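Local coordinates for protein ureidoglycolate hydrolase (Arabidopsis thaliana, PDB 4PXE) that catalyses the manganese-dependent hydrolysis of (S)-ureidoglycolate to glyoxylate, ammonium and carbon dioxide, a late step of plant purine breakdown, at residues A[41-51]-A[135-143]; A[197-208]-A[378-389]. One frame throughout, in Å; residues are numbered along the deposited sequence.

How the contacts relate
Both contacts bring a manganese ligand into the active site, contact 1 with E138 and contact 2 with H208, and water 3 binds both metal ions. They lie about 21 Å apart, centre to centre, yet they touch where CG of E137 packs 3.4 Å from OD2 of D379. Contact 1 is partly buried and sets the turn before helix 45-60 and that helix's first turns against the loop that follows strand 129-133; two arginines bonding a carbonyl and a hydroxyl flank the apolar packing of L42. Contact 2 is larger and mostly buried, though its K198 end is exposed, and joins strand 201-209 to helix 379-383 and the start of strand 389-394. There a parallel strand pairing, a ring with methionine over it and a serine-glutamate pair do the work.

Contact 1 (A[41-51]-A[135-143]); sequences VLYTDKDVSAR and TSEEPTRFG. With MN (manganese (II) ion), chain D; GLV (glyoxylic acid), chain E.
R51 reaches across to T135 end-on, NH1 and NH2 both donating to OG1, the latter over 2.9 Å, with the hydroxyl near the guanidinium plane. The same guanidinium holds D47 side-on: NE and NH2 converge on OD2, which also accepts Y43 N, so three N-H groups grip one carboxylate oxygen. With an alanine here in place of R51, the D47 carboxylate would probably lose its countercharge and T135 OG1 two of its donors. T135 OG1 is also bonded to V70 O. L42, its CG anti to the backbone N (chi1 172°), splays its methyls around S136: CD1 and CD2 each lie 3.7 Å from CB, and CD2 also meets the edge of the F142 ring at CE2. This loop supplies E138 to the M20-family metal site, where its OE2 binds manganese at 2.2 Å beside D103 and H402, and E137, which with E138 binds substrate; E137 OE2 lies 2.5 Å from glyoxylate O1. Farther along the loop, R141 passes V41 CG1, which packs on its CB, and a chain extended from CG to NE carries the guanidinium to L42 O. NH1 donates to that oxygen at 2.9 Å, nearly straight at 165° and in the carbonyl plane, while NE forms a salt bridge with D168.

Contact 2 (A[197-208]-A[378-389]); sequences KKGSYFAFLELH and HDSLFMARISPM. With MN (manganese (II) ion), chain C.
F204 N donates to P388 O over 2.8 Å where F204 pairs in parallel with M389, and before the chain turns its corner at F202, G199 N donates to I386 O. Strand 203-208 and helix 379-383 run antiparallel, at 172°, their axes 9.0 Å apart. The F204 ring lies between them: M383 CG sits over its centre, 3.7 Å from the centroid, as a CH-pi contact, with SD farther above the same ring as a Met-aromatic partner. Bends at chi2 (-55°) and chi3 (-73°) curl the methionine chain so that CE reaches both F204 CD1 and Y201 CD2. S380 OG meets the ring edge 3.3 Å from CE2 while giving its proton to E206 OE1 at 2.7 Å, on the anti lone pair. S380 N donates to that same oxygen, so two bonds at the helix start fix the buried carboxylate; its OE2 takes S91 and water 5. H378, a substrate-binding residue bonded through NE2 to S374, turns its edge to the face of H208 in a T-shaped pair, centroids 4.4 Å apart, and H208 NE2 binds manganese with H92 and D103. Strand 201-209 runs between strands 86-91 and 389-394, with L205 packed on helix 410-429.

Contact 1 (A[41-51]-A[135-143])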
loop_
_atom_site.group_PDB
_atom_site.type_symbol
_atom_site.label_atom_id
_atom_site.label_comp_id
_atom_site.label_asym_id
_atom_site.label_seq_id
_atom_site.Cartn_x
_atom_site.Cartn_y
_atom_site.Cartn_z
ATOM N N VAL A 41 5.937 -13.389 9.833
ATOM C CA VAL A 41 4.965 -13.951 8.919
ATOM C C VAL A 41 5.312 -15.375 8.505
ATOM O O VAL A 41 6.487 -15.714 8.305
ATOM C CB VAL A 41 4.845 -13.034 7.677
ATOM C CG1 VAL A 41 3.840 -13.589 6.690
ATOM C CG2 VAL A 41 4.450 -11.631 8.117
ATOM N N LEU A 42 4.268 -16.199 8.420
ATOM C CA LEU A 42 4.339 -17.584 7.966
ATOM C C LEU A 42 5.344 -17.822 6.841
ATOM O O LEU A 42 5.274 -17.171 5.800
ATOM C CB LEU A 42 2.943 -18.034 7.512
ATOM C CG LEU A 42 2.794 -19.393 6.831
ATOM C CD1 LEU A 42 3.276 -20.501 7.757
ATOM C CD2 LEU A 42 1.354 -19.613 6.447
ATOM N N TYR A 43 6.272 -18.750 7.100
ATOM C CA TYR A 43 7.268 -19.272 6.146
ATOM C C TYR A 43 8.407 -18.321 5.760
ATOM O O TYR A 43 9.254 -18.679 4.943
ATOM C CB TYR A 43 6.613 -19.848 4.877
ATOM C CG TYR A 43 5.692 -21.039 5.063
ATOM C CD1 TYR A 43 5.941 -22.015 6.026
ATOM C CD2 TYR A 43 4.578 -21.197 4.248
ATOM C CE1 TYR A 43 5.089 -23.107 6.170
ATOM C CE2 TYR A 43 3.725 -22.270 4.379
ATOM C CZ TYR A 43 3.982 -23.235 5.338
ATOM O OH TYR A 43 3.110 -24.298 5.455
ATOM N N THR A 44 8.441 -17.116 6.324
ATOM C CA THR A 44 9.582 -16.239 6.115
ATOM C C THR A 44 10.783 -16.704 6.931
ATOM O O THR A 44 10.672 -17.598 7.774
ATOM C CB THR A 44 9.265 -14.796 6.510
ATOM O OG1 THR A 44 8.950 -14.758 7.909
ATOM C CG2 THR A 44 8.079 -14.259 5.695
ATOM N N ASP A 45 11.932 -16.079 6.686
ATOM C CA ASP A 45 13.149 -16.398 7.426
ATOM C C ASP A 45 12.992 -16.219 8.944
ATOM O O ASP A 45 13.466 -17.052 9.722
ATOM C CB ASP A 45 14.358 -15.618 6.884
ATOM C CG ASP A 45 14.236 -14.118 7.076
ATOM O OD1 ASP A 45 13.100 -13.599 7.132
ATOM O OD2 ASP A 45 15.291 -13.451 7.163
ATOM N N LYS A 46 12.312 -15.152 9.359
ATOM C CA LYS A 46 12.057 -14.928 10.785
ATOM C C LYS A 46 11.197 -16.042 11.385
ATOM O O LYS A 46 11.443 -16.478 12.512
ATOM C CB LYS A 46 11.390 -13.564 11.013
ATOM C CG LYS A 46 12.159 -12.371 10.438
ATOM C CD LYS A 46 13.611 -12.382 10.891
ATOM C CE LYS A 46 14.354 -11.137 10.405
ATOM N NZ LYS A 46 14.355 -11.035 8.925
ATOM N N ASP A 47 10.191 -16.499 10.641
ATOM C CA ASP A 47 9.358 -17.618 11.076
ATOM C C ASP A 47 10.193 -18.880 11.259
ATOM O O ASP A 47 10.061 -19.583 12.266
ATOM C CB ASP A 47 8.233 -17.877 10.066
ATOM C CG ASP A 47 7.280 -18.985 10.502
ATOM O OD1 ASP A 47 6.966 -19.078 11.704
ATOM O OD2 ASP A 47 6.828 -19.763 9.638
ATOM N N VAL A 48 11.061 -19.158 10.287
ATOM C CA VAL A 48 11.926 -20.329 10.354
ATOM C C VAL A 48 12.843 -20.282 11.591
ATOM O O VAL A 48 13.003 -21.285 12.290
ATOM C CB VAL A 48 12.741 -20.511 9.042
ATOM C CG1 VAL A 48 13.784 -21.627 9.203
ATOM C CG2 VAL A 48 11.810 -20.815 7.876
ATOM N N SER A 49 13.418 -19.116 11.872
ATOM C CA SER A 49 14.251 -18.940 13.065
ATOM C C SER A 49 13.472 -19.199 14.358
ATOM O O SER A 49 13.972 -19.848 15.283
ATOM C CB SER A 49 14.854 -17.537 13.097
ATOM O OG SER A 49 15.772 -17.364 12.035
ATOM N N ALA A 50 12.243 -18.705 14.413
ATOM C CA ALA A 50 11.395 -18.905 15.584
ATOM C C ALA A 50 10.975 -20.370 15.747
ATOM O O ALA A 50 10.951 -20.884 16.870
ATOM C CB ALA A 50 10.176 -18.003 15.513
ATOM N N ARG A 51 10.652 -21.045 14.638
ATOM C CA ARG A 51 10.351 -22.485 14.687
ATOM C C ARG A 51 11.520 -23.267 15.278
ATOM O O ARG A 51 11.328 -24.160 16.102
ATOM C CB ARG A 51 10.066 -23.035 13.282
ATOM C CG ARG A 51 8.801 -22.514 12.613
ATOM C CD ARG A 51 8.728 -22.979 11.149
ATOM N NE ARG A 51 7.557 -22.380 10.522
ATOM C CZ ARG A 51 6.367 -22.957 10.439
ATOM N NH1 ARG A 51 6.184 -24.191 10.882
ATOM N NH2 ARG A 51 5.357 -22.293 9.902
ATOM N N THR A 135 1.131 -24.127 12.692
ATOM C CA THR A 135 2.061 -23.598 11.709
ATOM C C THR A 135 1.874 -22.096 11.461
ATOM O O THR A 135 2.828 -21.382 11.167
ATOM C CB THR A 135 2.011 -24.403 10.383
ATOM O OG1 THR A 135 3.216 -24.169 9.646
ATOM C CG2 THR A 135 0.783 -24.047 9.542
ATOM N N SER A 136 0.634 -21.633 11.600
ATOM C CA SER A 136 0.293 -20.220 11.480
ATOM C C SER A 136 -1.146 -20.074 11.914
ATOM O O SER A 136 -1.978 -20.925 11.585
ATOM C CB SER A 136 0.441 -19.751 10.029
ATOM O OG SER A 136 -0.282 -18.552 9.811
ATOM N N GLU A 137 -1.451 -19.002 12.643
ATOM C CA GLU A 137 -2.825 -18.721 13.033
ATOM C C GLU A 137 -3.307 -17.400 12.437
ATOM O O GLU A 137 -4.509 -17.192 12.257
ATOM C CB GLU A 137 -2.945 -18.708 14.564
ATOM C CG GLU A 137 -4.359 -18.524 15.090
ATOM C CD GLU A 137 -4.730 -17.083 15.352
ATOM O OE1 GLU A 137 -3.851 -16.187 15.299
ATOM O OE2 GLU A 137 -5.932 -16.842 15.605
ATOM N N GLU A 138 -2.375 -16.493 12.156
ATOM C CA GLU A 138 -2.744 -15.171 11.643
ATOM C C GLU A 138 -2.964 -15.191 10.128
ATOM O O GLU A 138 -2.301 -15.945 9.419
ATOM C CB GLU A 138 -1.693 -14.131 12.032
ATOM C CG GLU A 138 -1.486 -14.023 13.537
ATOM C CD GLU A 138 -2.542 -13.213 14.228
ATOM O OE1 GLU A 138 -3.616 -12.921 13.654
ATOM O OE2 GLU A 138 -2.265 -12.847 15.389
ATOM N N PRO A 139 -3.906 -14.369 9.628
ATOM C CA PRO A 139 -4.274 -14.410 8.201
ATOM C C PRO A 139 -3.366 -13.564 7.311
ATOM O O PRO A 139 -3.671 -13.389 6.130
ATOM C CB PRO A 139 -5.687 -13.818 8.200
ATOM C CG PRO A 139 -5.664 -12.837 9.326
ATOM C CD PRO A 139 -4.833 -13.525 10.407
ATOM N N THR A 140 -2.269 -13.055 7.859
ATOM C CA THR A 140 -1.424 -12.062 7.180
ATOM C C THR A 140 -0.981 -12.417 5.760
ATOM O O THR A 140 -1.109 -11.600 4.838
ATOM C CB THR A 140 -0.157 -11.778 8.012
ATOM O OG1 THR A 140 -0.546 -11.481 9.358
ATOM C CG2 THR A 140 0.631 -10.591 7.440
ATOM N N ARG A 141 -0.436 -13.616 5.583
ATOM C CA ARG A 141 0.209 -13.912 4.311
ATOM C C ARG A 141 -0.763 -14.296 3.200
ATOM O O ARG A 141 -0.680 -13.750 2.103
ATOM C CB ARG A 141 1.271 -14.998 4.465
ATOM C CG ARG A 141 2.062 -15.185 3.179
ATOM C CD ARG A 141 3.410 -15.860 3.395
ATOM N NE ARG A 141 4.173 -15.813 2.148
ATOM C CZ ARG A 141 5.437 -16.191 2.008
ATOM N NH1 ARG A 141 6.119 -16.683 3.038
ATOM N NH2 ARG A 141 6.019 -16.081 0.814
ATOM N N PHE A 142 -1.660 -15.236 3.485
ATOM C CA PHE A 142 -2.560 -15.772 2.463
ATOM C C PHE A 142 -4.026 -15.387 2.660
ATOM O O PHE A 142 -4.882 -15.808 1.882
ATOM C CB PHE A 142 -2.415 -17.298 2.365
ATOM C CG PHE A 142 -1.018 -17.750 2.038
ATOM C CD1 PHE A 142 -0.501 -17.555 0.767
ATOM C CD2 PHE A 142 -0.225 -18.367 2.999
ATOM C CE1 PHE A 142 0.773 -17.952 0.454
ATOM C CE2 PHE A 142 1.061 -18.771 2.695
ATOM C CZ PHE A 142 1.563 -18.567 1.412
ATOM N N GLY A 143 -4.325 -14.592 3.686
ATOM C CA GLY A 143 -5.703 -14.212 3.964
ATOM C C GLY A 143 -6.477 -15.296 4.698
ATOM O O GLY A 143 -7.686 -15.177 4.920
HETATM MN MN MN D . -3.581 -12.347 17.025
HETATM C C1 GLV E . -6.481 -13.462 15.539
HETATM O O1 GLV E . -6.517 -14.540 16.408
HETATM C C2 GLV E . -7.668 -12.568 15.627
HETATM O O2 GLV E . -8.586 -12.844 16.465
HETATM O O3 GLV E . -7.745 -11.552 14.875
HETATM O O HOH W 1 8.974 -16.225 2.507
HETATM O O HOH W 2 4.337 -19.331 12.204
HETATM O O HOH W 3 -3.817 -14.463 17.264
HETATM O O HOH W 4 -5.053 -12.106 18.085
#

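Contact 2 (A[197-208]-A[378-389])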
loop_
_atom_site.group_PDB
_atom_site.type_symbol
_atom_site.label_atom_id
_atom_site.label_comp_id
_atom_site.label_asym_id
_atom_site.label_seq_id
_atom_site.Cartn_x
_atom_site.Cartn_y
_atom_site.Cartn_z
ATOM N N LYS A 197 -7.940 -37.501 12.895
ATOM C CA LYS A 197 -9.179 -38.219 13.125
ATOM C C LYS A 197 -9.906 -37.582 14.307
ATOM O O LYS A 197 -9.278 -37.152 15.274
ATOM C CB LYS A 197 -8.879 -39.690 13.412
ATOM C CG LYS A 197 -9.794 -40.666 12.692
ATOM C CD LYS A 197 -10.996 -41.030 13.545
ATOM C CE LYS A 197 -10.574 -41.838 14.763
ATOM N NZ LYS A 197 -9.905 -43.117 14.383
ATOM N N LYS A 198 -11.227 -37.508 14.222
ATOM C CA LYS A 198 -12.024 -36.990 15.321
ATOM C C LYS A 198 -11.807 -37.852 16.566
ATOM O O LYS A 198 -11.812 -39.079 16.485
ATOM C CB LYS A 198 -13.498 -36.974 14.927
ATOM C CG LYS A 198 -14.414 -36.375 15.968
ATOM C CD LYS A 198 -15.747 -35.997 15.351
ATOM C CE LYS A 198 -16.640 -35.320 16.373
ATOM N NZ LYS A 198 -15.958 -34.140 16.976
ATOM N N GLY A 199 -11.591 -37.206 17.708
ATOM C CA GLY A 199 -11.345 -37.914 18.953
ATOM C C GLY A 199 -9.922 -38.423 19.127
ATOM O O GLY A 199 -9.649 -39.190 20.049
ATOM N N SER A 200 -9.006 -38.001 18.260
ATOM C CA SER A 200 -7.619 -38.454 18.377
ATOM C C SER A 200 -6.913 -37.790 19.561
ATOM O O SER A 200 -5.856 -38.247 20.001
ATOM C CB SER A 200 -6.845 -38.224 17.084
ATOM O OG SER A 200 -6.865 -36.860 16.730
ATOM N N TYR A 201 -7.504 -36.714 20.072
ATOM C CA TYR A 201 -7.063 -36.134 21.337
ATOM C C TYR A 201 -8.187 -36.229 22.362
ATOM O O TYR A 201 -9.354 -36.025 22.027
ATOM C CB TYR A 201 -6.681 -34.664 21.156
ATOM C CG TYR A 201 -5.364 -34.432 20.464
ATOM C CD1 TYR A 201 -4.207 -35.058 20.901
ATOM C CD2 TYR A 201 -5.274 -33.572 19.373
ATOM C CE1 TYR A 201 -2.988 -34.846 20.274
ATOM C CE2 TYR A 201 -4.056 -33.349 18.730
ATOM C CZ TYR A 201 -2.918 -33.988 19.186
ATOM O OH TYR A 201 -1.709 -33.763 18.555
ATOM N N PHE A 202 -7.833 -36.528 23.611
ATOM C CA PHE A 202 -8.785 -36.548 24.720
ATOM C C PHE A 202 -9.365 -35.157 24.988
ATOM O O PHE A 202 -10.559 -35.007 25.229
ATOM C CB PHE A 202 -8.089 -37.098 25.976
ATOM C CG PHE A 202 -8.997 -37.282 27.165
ATOM C CD1 PHE A 202 -10.008 -38.235 27.146
ATOM C CD2 PHE A 202 -8.803 -36.545 28.321
ATOM C CE1 PHE A 202 -10.826 -38.420 28.250
ATOM C CE2 PHE A 202 -9.619 -36.728 29.432
ATOM C CZ PHE A 202 -10.632 -37.672 29.392
ATOM N N ALA A 203 -8.502 -34.139 24.934
ATOM C CA ALA A 203 -8.924 -32.750 25.073
ATOM C C ALA A 203 -7.832 -31.888 24.478
ATOM O O ALA A 203 -6.700 -32.349 24.309
ATOM C CB ALA A 203 -9.131 -32.389 26.536
ATOM N N PHE A 204 -8.190 -30.646 24.150
ATOM C CA PHE A 204 -7.235 -29.626 23.711
ATOM C C PHE A 204 -7.389 -28.360 24.554
ATOM O O PHE A 204 -8.491 -27.834 24.692
ATOM C CB PHE A 204 -7.426 -29.264 22.228
ATOM C CG PHE A 204 -6.558 -28.119 21.799
ATOM C CD1 PHE A 204 -5.229 -28.333 21.488
ATOM C CD2 PHE A 204 -7.051 -26.823 21.763
ATOM C CE1 PHE A 204 -4.403 -27.279 21.136
ATOM C CE2 PHE A 204 -6.232 -25.770 21.413
ATOM C CZ PHE A 204 -4.909 -26.002 21.102
ATOM N N LEU A 205 -6.278 -27.865 25.095
ATOM C CA LEU A 205 -6.278 -26.651 25.916
ATOM C C LEU A 205 -5.385 -25.595 25.296
ATOM O O LEU A 205 -4.299 -25.916 24.832
ATOM C CB LEU A 205 -5.700 -26.959 27.300
ATOM C CG LEU A 205 -6.140 -28.241 27.989
ATOM C CD1 LEU A 205 -5.410 -28.357 29.320
ATOM C CD2 LEU A 205 -7.640 -28.240 28.193
ATOM N N GLU A 206 -5.811 -24.337 25.319
ATOM C CA GLU A 206 -4.943 -23.246 24.876
ATOM C C GLU A 206 -4.828 -22.164 25.939
ATOM O O GLU A 206 -5.832 -21.610 26.384
ATOM C CB GLU A 206 -5.476 -22.638 23.576
ATOM C CG GLU A 206 -4.579 -21.536 22.993
ATOM C CD GLU A 206 -4.921 -21.157 21.559
ATOM O OE1 GLU A 206 -5.965 -21.604 21.020
ATOM O OE2 GLU A 206 -4.126 -20.403 20.959
ATOM N N LEU A 207 -3.598 -21.880 26.355
ATOM C CA LEU A 207 -3.305 -20.761 27.253
ATOM C C LEU A 207 -3.082 -19.518 26.385
ATOM O O LEU A 207 -2.351 -19.595 25.397
ATOM C CB LEU A 207 -2.043 -21.088 28.052
ATOM C CG LEU A 207 -1.415 -19.949 28.867
ATOM C CD1 LEU A 207 -2.356 -19.436 29.958
ATOM C CD2 LEU A 207 -0.090 -20.401 29.451
ATOM N N HIS A 208 -3.703 -18.390 26.725
ATOM C CA HIS A 208 -3.616 -17.201 25.867
ATOM C C HIS A 208 -3.857 -15.936 26.682
ATOM O O HIS A 208 -4.639 -15.942 27.642
ATOM C CB HIS A 208 -4.639 -17.294 24.707
ATOM C CG HIS A 208 -4.273 -16.478 23.495
ATOM N ND1 HIS A 208 -4.352 -15.101 23.461
ATOM C CD2 HIS A 208 -3.819 -16.856 22.274
ATOM C CE1 HIS A 208 -3.960 -14.664 22.276
ATOM N NE2 HIS A 208 -3.631 -15.709 21.538
ATOM N N HIS A 378 -9.078 -18.144 17.726
ATOM C CA HIS A 378 -7.879 -18.869 18.122
ATOM C C HIS A 378 -7.890 -20.214 17.432
ATOM O O HIS A 378 -8.929 -20.653 16.952
ATOM C CB HIS A 378 -7.890 -19.137 19.628
ATOM C CG HIS A 378 -7.988 -17.908 20.474
ATOM N ND1 HIS A 378 -6.897 -17.120 20.778
ATOM C CD2 HIS A 378 -9.043 -17.350 21.112
ATOM C CE1 HIS A 378 -7.281 -16.129 21.560
ATOM N NE2 HIS A 378 -8.578 -16.247 21.780
ATOM N N ASP A 379 -6.757 -20.902 17.438
ATOM C CA ASP A 379 -6.720 -22.292 16.989
ATOM C C ASP A 379 -7.718 -23.187 17.727
ATOM O O ASP A 379 -8.223 -24.153 17.158
ATOM C CB ASP A 379 -5.298 -22.840 17.107
ATOM C CG ASP A 379 -4.353 -22.157 16.129
ATOM O OD1 ASP A 379 -4.612 -22.286 14.917
ATOM O OD2 ASP A 379 -3.383 -21.486 16.553
ATOM N N SER A 380 -8.008 -22.852 18.982
ATOM C CA SER A 380 -9.025 -23.553 19.767
ATOM C C SER A 380 -10.374 -23.620 19.046
ATOM O O SER A 380 -11.127 -24.578 19.226
ATOM C CB SER A 380 -9.195 -22.864 21.125
ATOM O OG SER A 380 -8.065 -23.069 21.957
ATOM N N LEU A 381 -10.684 -22.615 18.229
ATOM C CA LEU A 381 -11.969 -22.572 17.532
ATOM C C LEU A 381 -12.122 -23.794 16.625
ATOM O O LEU A 381 -13.208 -24.378 16.523
ATOM C CB LEU A 381 -12.083 -21.282 16.708
ATOM C CG LEU A 381 -13.359 -21.099 15.884
ATOM C CD1 LEU A 381 -14.568 -21.094 16.786
ATOM C CD2 LEU A 381 -13.281 -19.804 15.105
ATOM N N PHE A 382 -11.026 -24.191 15.986
ATOM C CA PHE A 382 -11.058 -25.322 15.057
ATOM C C PHE A 382 -10.702 -26.657 15.704
ATOM O O PHE A 382 -11.232 -27.711 15.313
ATOM C CB PHE A 382 -10.221 -25.005 13.822
ATOM C CG PHE A 382 -10.749 -23.820 13.083
ATOM C CD1 PHE A 382 -11.838 -23.960 12.235
ATOM C CD2 PHE A 382 -10.245 -22.550 13.318
ATOM C CE1 PHE A 382 -12.377 -22.866 11.597
ATOM C CE2 PHE A 382 -10.784 -21.450 12.687
ATOM C CZ PHE A 382 -11.848 -21.603 11.826
ATOM N N MET A 383 -9.837 -26.621 16.716
ATOM C CA MET A 383 -9.547 -27.822 17.496
ATOM C C MET A 383 -10.811 -28.369 18.150
ATOM O O MET A 383 -10.923 -29.576 18.366
ATOM C CB MET A 383 -8.460 -27.547 18.550
ATOM C CG MET A 383 -7.076 -27.292 17.964
ATOM S SD MET A 383 -6.480 -28.617 16.876
ATOM C CE MET A 383 -6.109 -29.893 18.080
ATOM N N ALA A 384 -11.757 -27.483 18.453
ATOM C CA ALA A 384 -13.045 -27.866 19.038
ATOM C C ALA A 384 -13.836 -28.821 18.144
ATOM O O ALA A 384 -14.733 -29.528 18.614
ATOM C CB ALA A 384 -13.879 -26.633 19.353
ATOM N N ARG A 385 -13.513 -28.833 16.854
ATOM C CA ARG A 385 -14.176 -29.740 15.922
ATOM C C ARG A 385 -13.626 -31.168 16.010
ATOM O O ARG A 385 -14.255 -32.113 15.518
ATOM C CB ARG A 385 -14.043 -29.203 14.494
ATOM C CG ARG A 385 -14.615 -27.819 14.320
ATOM C CD ARG A 385 -14.513 -27.367 12.881
ATOM N NE ARG A 385 -15.052 -26.028 12.718
ATOM C CZ ARG A 385 -15.294 -25.470 11.536
ATOM N NH1 ARG A 385 -15.034 -26.148 10.424
ATOM N NH2 ARG A 385 -15.798 -24.248 11.469
ATOM N N ILE A 386 -12.463 -31.313 16.643
ATOM C CA ILE A 386 -11.703 -32.562 16.703
ATOM C C ILE A 386 -11.765 -33.174 18.100
ATOM O O ILE A 386 -11.752 -34.397 18.265
ATOM C CB ILE A 386 -10.207 -32.311 16.358
ATOM C CG1 ILE A 386 -10.053 -31.932 14.892
ATOM C CG2 ILE A 386 -9.347 -33.542 16.655
ATOM C CD1 ILE A 386 -10.651 -32.968 13.952
ATOM N N SER A 387 -11.829 -32.320 19.115
ATOM C CA SER A 387 -11.820 -32.807 20.485
ATOM C C SER A 387 -12.411 -31.778 21.444
ATOM O O SER A 387 -12.554 -30.601 21.093
ATOM C CB SER A 387 -10.399 -33.181 20.907
ATOM O OG SER A 387 -9.623 -32.030 21.149
ATOM N N PRO A 388 -12.787 -32.223 22.649
ATOM C CA PRO A 388 -13.193 -31.295 23.704
ATOM C C PRO A 388 -12.144 -30.197 23.865
ATOM O O PRO A 388 -10.950 -30.497 23.885
ATOM C CB PRO A 388 -13.236 -32.190 24.940
ATOM C CG PRO A 388 -13.670 -33.524 24.385
ATOM C CD PRO A 388 -12.981 -33.635 23.053
ATOM N N MET A 389 -12.590 -28.952 23.963
ATOM C CA MET A 389 -11.675 -27.818 23.976
ATOM C C MET A 389 -11.912 -26.923 25.183
ATOM O O MET A 389 -13.027 -26.819 25.692
ATOM C CB MET A 389 -11.868 -27.024 22.672
ATOM C CG MET A 389 -11.137 -25.670 22.577
ATOM S SD MET A 389 -11.996 -24.294 23.381
ATOM C CE MET A 389 -13.399 -24.035 22.289
HETATM MN MN MN C . -3.454 -15.411 19.239
HETATM O O HOH W 5 -4.353 -19.859 18.458
HETATM O O HOH W 6 -4.746 -17.213 19.008
HETATM O O HOH W 3 -3.817 -14.463 17.264
HETATM O O HOH W 7 -5.719 -14.424 19.423
#